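Local structure of putative alpha-galactosidase/melibiase (Bacteroides fragilis, 4OGZ) at residues N419-S422 with G423-V427; L300-N303 with A304-E308. The protein probably hydrolyses terminal, non-reducing alpha-D-galactose residues from alpha-galactosides, as a member of glycoside hydrolase family 27. All coordinates share one frame; numbering follows the deposited sequence.

Interaction 1. Residues N419-S422 with G423-V427; sequences NRIS and GPVDV
The side-chain amide of Asn-419 reaches across a tight bend to the backbone of Gly-423. Its ND2 donates to Gly-423 O at 2.8 Å. The bond is almost straight, with an N-H...O angle of 176°. The acceptor lies in the amide plane of Asn-419, while ND2 is tilted moderately from the plane of the glycine carbonyl. The other end of the amide turns back to its own side of the bend. Asn-419 OD1 accepts from Ile-421 N at 2.7 Å, and this bond is more bent, at 148°. Two bonds from opposite ends of one amide therefore fix its rotation. CG of Asn-419 stands anti to the backbone N (chi1 180°), and this directs the amide into the bend. ND2 has a further, weak hydrogen bond to Ala-463 O.

Val-425 packs against the same amide. Its CG2 lies 3.6 Å from Asn-419 OD1 and nearly as close to ND2. The same methyl also meets Ile-421, whose side chain crosses that of Val-425 at about a right angle. Here Ile-421 CD1 touches Val-425 CG2 at 3.7 Å. CG1 of Ile-421 also rests on Gly-423 O, at 3.5 Å. His-400 touches both Ile-421 and Val-425.

The bond from Ile-421 N to Asn-419 OD1 defines an Asx turn. It begins the connection between strands 413-419 and 425-429 in the C-terminal beta-sandwich domain of this GH27 enzyme.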
loop_
_atom_site.group_PDB
_atom_site.type_symbol
_atom_site.label_atom_id
_atom_site.label_comp_id
_atom_site.label_asym_id
_atom_site.label_seq_id
_atom_site.Cartn_x
_atom_site.Cartn_y
_atom_site.Cartn_z
ATOM N N ASN A 419 10.242 15.230 -13.895
ATOM C CA ASN A 419 11.293 15.290 -14.893
ATOM C C ASN A 419 11.720 13.888 -15.171
ATOM O O ASN A 419 12.204 13.180 -14.287
ATOM C CB ASN A 419 12.464 16.112 -14.389
ATOM C CG ASN A 419 13.604 16.216 -15.381
ATOM O OD1 ASN A 419 13.657 15.499 -16.377
ATOM N ND2 ASN A 419 14.550 17.114 -15.095
ATOM N N ARG A 420 11.548 13.469 -16.407
ATOM C CA ARG A 420 11.859 12.099 -16.757
ATOM C C ARG A 420 13.279 11.972 -17.287
ATOM O O ARG A 420 13.757 10.853 -17.424
ATOM C CB ARG A 420 10.876 11.560 -17.803
ATOM C CG ARG A 420 9.656 10.880 -17.194
ATOM C CD ARG A 420 8.771 10.239 -18.250
ATOM N NE ARG A 420 7.987 11.283 -18.893
ATOM C CZ ARG A 420 8.146 11.745 -20.120
ATOM N NH1 ARG A 420 9.061 11.275 -20.938
ATOM N NH2 ARG A 420 7.353 12.704 -20.536
ATOM N N ILE A 421 13.953 13.085 -17.576
ATOM C CA ILE A 421 15.283 13.016 -18.230
ATOM C C ILE A 421 16.420 13.339 -17.261
ATOM O O ILE A 421 16.196 13.652 -16.097
ATOM C CB ILE A 421 15.378 13.927 -19.486
ATOM C CG1 ILE A 421 15.240 15.408 -19.125
ATOM C CG2 ILE A 421 14.332 13.529 -20.513
ATOM C CD1 ILE A 421 15.668 16.349 -20.230
ATOM N N SER A 422 17.660 13.232 -17.718
ATOM C CA SER A 422 18.804 13.417 -16.807
ATOM C C SER A 422 19.419 14.835 -16.863
ATOM O O SER A 422 20.526 15.060 -16.383
ATOM C CB SER A 422 19.858 12.354 -17.122
ATOM O OG SER A 422 20.174 12.415 -18.499
ATOM N N GLY A 423 18.704 15.779 -17.460
ATOM C CA GLY A 423 19.066 17.171 -17.419
ATOM C C GLY A 423 17.916 17.959 -16.817
ATOM O O GLY A 423 16.818 17.425 -16.676
ATOM N N PRO A 424 18.167 19.226 -16.443
ATOM C CA PRO A 424 17.150 20.076 -15.834
ATOM C C PRO A 424 16.049 20.373 -16.829
ATOM O O PRO A 424 16.314 20.419 -18.013
ATOM C CB PRO A 424 17.907 21.365 -15.474
ATOM C CG PRO A 424 19.148 21.351 -16.289
ATOM C CD PRO A 424 19.467 19.910 -16.584
ATOM N N VAL A 425 14.834 20.598 -16.347
ATOM C CA VAL A 425 13.676 20.881 -17.199
ATOM C C VAL A 425 12.790 21.993 -16.621
ATOM O O VAL A 425 12.598 22.056 -15.425
ATOM C CB VAL A 425 12.817 19.592 -17.327
ATOM C CG1 VAL A 425 11.387 19.873 -17.760
ATOM C CG2 VAL A 425 13.464 18.590 -18.274
ATOM N N ASP A 426 12.234 22.830 -17.487
ATOM C CA ASP A 426 11.222 23.819 -17.130
ATOM C C ASP A 426 9.810 23.319 -17.500
ATOM O O ASP A 426 9.584 22.783 -18.586
ATOM C CB ASP A 426 11.493 25.135 -17.838
ATOM C CG ASP A 426 12.767 25.826 -17.352
ATOM O OD1 ASP A 426 13.288 25.476 -16.263
ATOM O OD2 ASP A 426 13.262 26.734 -18.055
ATOM N N VAL A 427 8.859 23.487 -16.590
ATOM C CA VAL A 427 7.476 23.095 -16.849
ATOM C C VAL A 427 6.568 24.269 -16.515
ATOM O O VAL A 427 6.515 24.689 -15.359
ATOM C CB VAL A 427 7.049 21.889 -15.999
ATOM C CG1 VAL A 427 5.588 21.520 -16.298
ATOM C CG2 VAL A 427 7.966 20.710 -16.228
#

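Interaction 2. Residues L300-N303 with A304-E308; sequences LEIN and APLSE
Helix 296-303 of the alpha-galactosidase TIM barrel leads here into the segment before strand 315-317. Leu-300 O accepts from Ala-304 N at 2.8 Å, an i to i+4 bond of the alpha-helical kind. The next bond spans only three residues: Leu-306 N donates to Asn-303 O at 2.9 Å. This donor sits well above the carbonyl plane, 49° out of it. Pro-305 comes between these two donors. Its ring carbon CD sits against two carbonyls, 3.4 Å from Glu-301 O and slightly farther from Ile-302 O.

Leu-306 turns back over the carbonyls of Ile-302 and Asn-303. Its CG is anti to the carbonyl carbon (chi1 -51°), which brings the branch toward residues 302 and 303. CD1 approaches Ile-302 O at 3.4 Å and has a looser contact with Ile-302 CG2. The same methyl lies 3.9 Å from Asn-303 OD1. The side chains of Leu-306 and Asn-303 cross at about a right angle.

Other parts of the chain cover this turn. Leu-300 packs on Leu-350 and Trp-351 of helix 341-353, and Glu-301 OE1 forms salt bridges with Arg-394 and Arg-397. Leu-306 O accepts from Asn-316 ND2.

Pro-305 has no N-H, and it cannot give Glu-301 O the i to i+4 bond that Ala-304 gives Leu-300 O. The repeat of alpha-helical bonds is broken at this point, and the i to i+3 bond from Leu-306 N to Asn-303 O follows.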
loop_
_atom_site.group_PDB
_atom_site.type_symbol
_atom_site.label_atom_id
_atom_site.label_comp_id
_atom_site.label_asym_id
_atom_site.label_seq_id
_atom_site.Cartn_x
_atom_site.Cartn_y
_atom_site.Cartn_z
ATOM N N LEU A 300 5.399 3.591 -14.821
ATOM C CA LEU A 300 4.514 4.767 -15.032
ATOM C C LEU A 300 3.800 4.744 -16.386
ATOM O O LEU A 300 2.573 5.015 -16.479
ATOM C CB LEU A 300 5.296 6.084 -14.870
ATOM C CG LEU A 300 5.903 6.386 -13.510
ATOM C CD1 LEU A 300 6.506 7.794 -13.591
ATOM C CD2 LEU A 300 4.932 6.296 -12.351
ATOM N N GLU A 301 4.549 4.406 -17.428
ATOM C CA GLU A 301 4.009 4.290 -18.791
ATOM C C GLU A 301 2.874 3.304 -18.825
ATOM O O GLU A 301 1.867 3.581 -19.415
ATOM C CB GLU A 301 5.066 3.833 -19.815
ATOM C CG GLU A 301 6.307 4.688 -19.935
ATOM C CD GLU A 301 6.052 6.137 -20.373
ATOM O OE1 GLU A 301 4.984 6.444 -20.981
ATOM O OE2 GLU A 301 6.947 6.985 -20.098
ATOM N N ILE A 302 3.017 2.172 -18.142
ATOM C CA ILE A 302 1.963 1.156 -18.123
ATOM C C ILE A 302 0.748 1.614 -17.359
ATOM O O ILE A 302 -0.384 1.358 -17.757
ATOM C CB ILE A 302 2.454 -0.186 -17.542
ATOM C CG1 ILE A 302 3.507 -0.807 -18.500
ATOM C CG2 ILE A 302 1.295 -1.162 -17.350
ATOM C CD1 ILE A 302 4.450 -1.804 -17.867
ATOM N N ASN A 303 0.987 2.278 -16.246
ATOM C CA ASN A 303 -0.094 2.569 -15.340
ATOM C C ASN A 303 -0.893 3.817 -15.724
ATOM O O ASN A 303 -2.045 3.905 -15.411
ATOM C CB ASN A 303 0.434 2.685 -13.911
ATOM C CG ASN A 303 -0.656 2.388 -12.873
ATOM O OD1 ASN A 303 -1.565 1.635 -13.144
ATOM N ND2 ASN A 303 -0.509 2.910 -11.687
ATOM N N ALA A 304 -0.261 4.756 -16.414
ATOM C CA ALA A 304 -0.870 6.029 -16.810
ATOM C C ALA A 304 -2.261 5.904 -17.416
ATOM O O ALA A 304 -3.190 6.522 -16.933
ATOM C CB ALA A 304 0.087 6.800 -17.760
ATOM N N PRO A 305 -2.432 5.069 -18.456
ATOM C CA PRO A 305 -3.770 4.957 -19.050
ATOM C C PRO A 305 -4.775 4.085 -18.258
ATOM O O PRO A 305 -5.874 3.879 -18.738
ATOM C CB PRO A 305 -3.497 4.327 -20.417
ATOM C CG PRO A 305 -2.193 3.628 -20.277
ATOM C CD PRO A 305 -1.406 4.334 -19.222
ATOM N N LEU A 306 -4.409 3.596 -17.074
ATOM C CA LEU A 306 -5.316 2.689 -16.327
ATOM C C LEU A 306 -6.119 3.373 -15.209
ATOM O O LEU A 306 -6.819 2.690 -14.446
ATOM C CB LEU A 306 -4.522 1.513 -15.759
ATOM C CG LEU A 306 -3.655 0.811 -16.796
ATOM C CD1 LEU A 306 -2.889 -0.350 -16.173
ATOM C CD2 LEU A 306 -4.504 0.344 -17.983
ATOM N N SER A 307 -6.089 4.707 -15.161
ATOM C CA SER A 307 -6.647 5.439 -14.038
ATOM C C SER A 307 -8.160 5.229 -13.880
ATOM O O SER A 307 -8.647 5.231 -12.782
ATOM C CB SER A 307 -6.321 6.942 -14.115
ATOM O OG SER A 307 -6.551 7.464 -15.399
ATOM N N GLU A 308 -8.868 4.962 -14.948
ATOM C CA GLU A 308 -10.333 4.753 -14.889
ATOM C C GLU A 308 -10.724 3.421 -14.244
ATOM O O GLU A 308 -11.874 3.211 -13.924
ATOM C CB GLU A 308 -10.867 4.782 -16.300
#

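Overall arrangement
Both interactions are local and partly buried, but they lie in different domains. Interaction 2 lies at helix 296-303 of the TIM barrel, with its centre about 17 Å from the centre of the chain. Interaction 1 is farther out, about 28 Å from that centre, on a strand connection of the C-terminal sandwich. In interaction 1 a side-chain amide makes the hydrogen bonds; in interaction 2 the backbone makes them. Their centres are about 21 Å apart, yet the two interactions touch where Arg-420 CD packs against Glu-301 OE2 at 4.2 Å. Near this meeting point Arg-420 also forms a salt bridge with Asp-402.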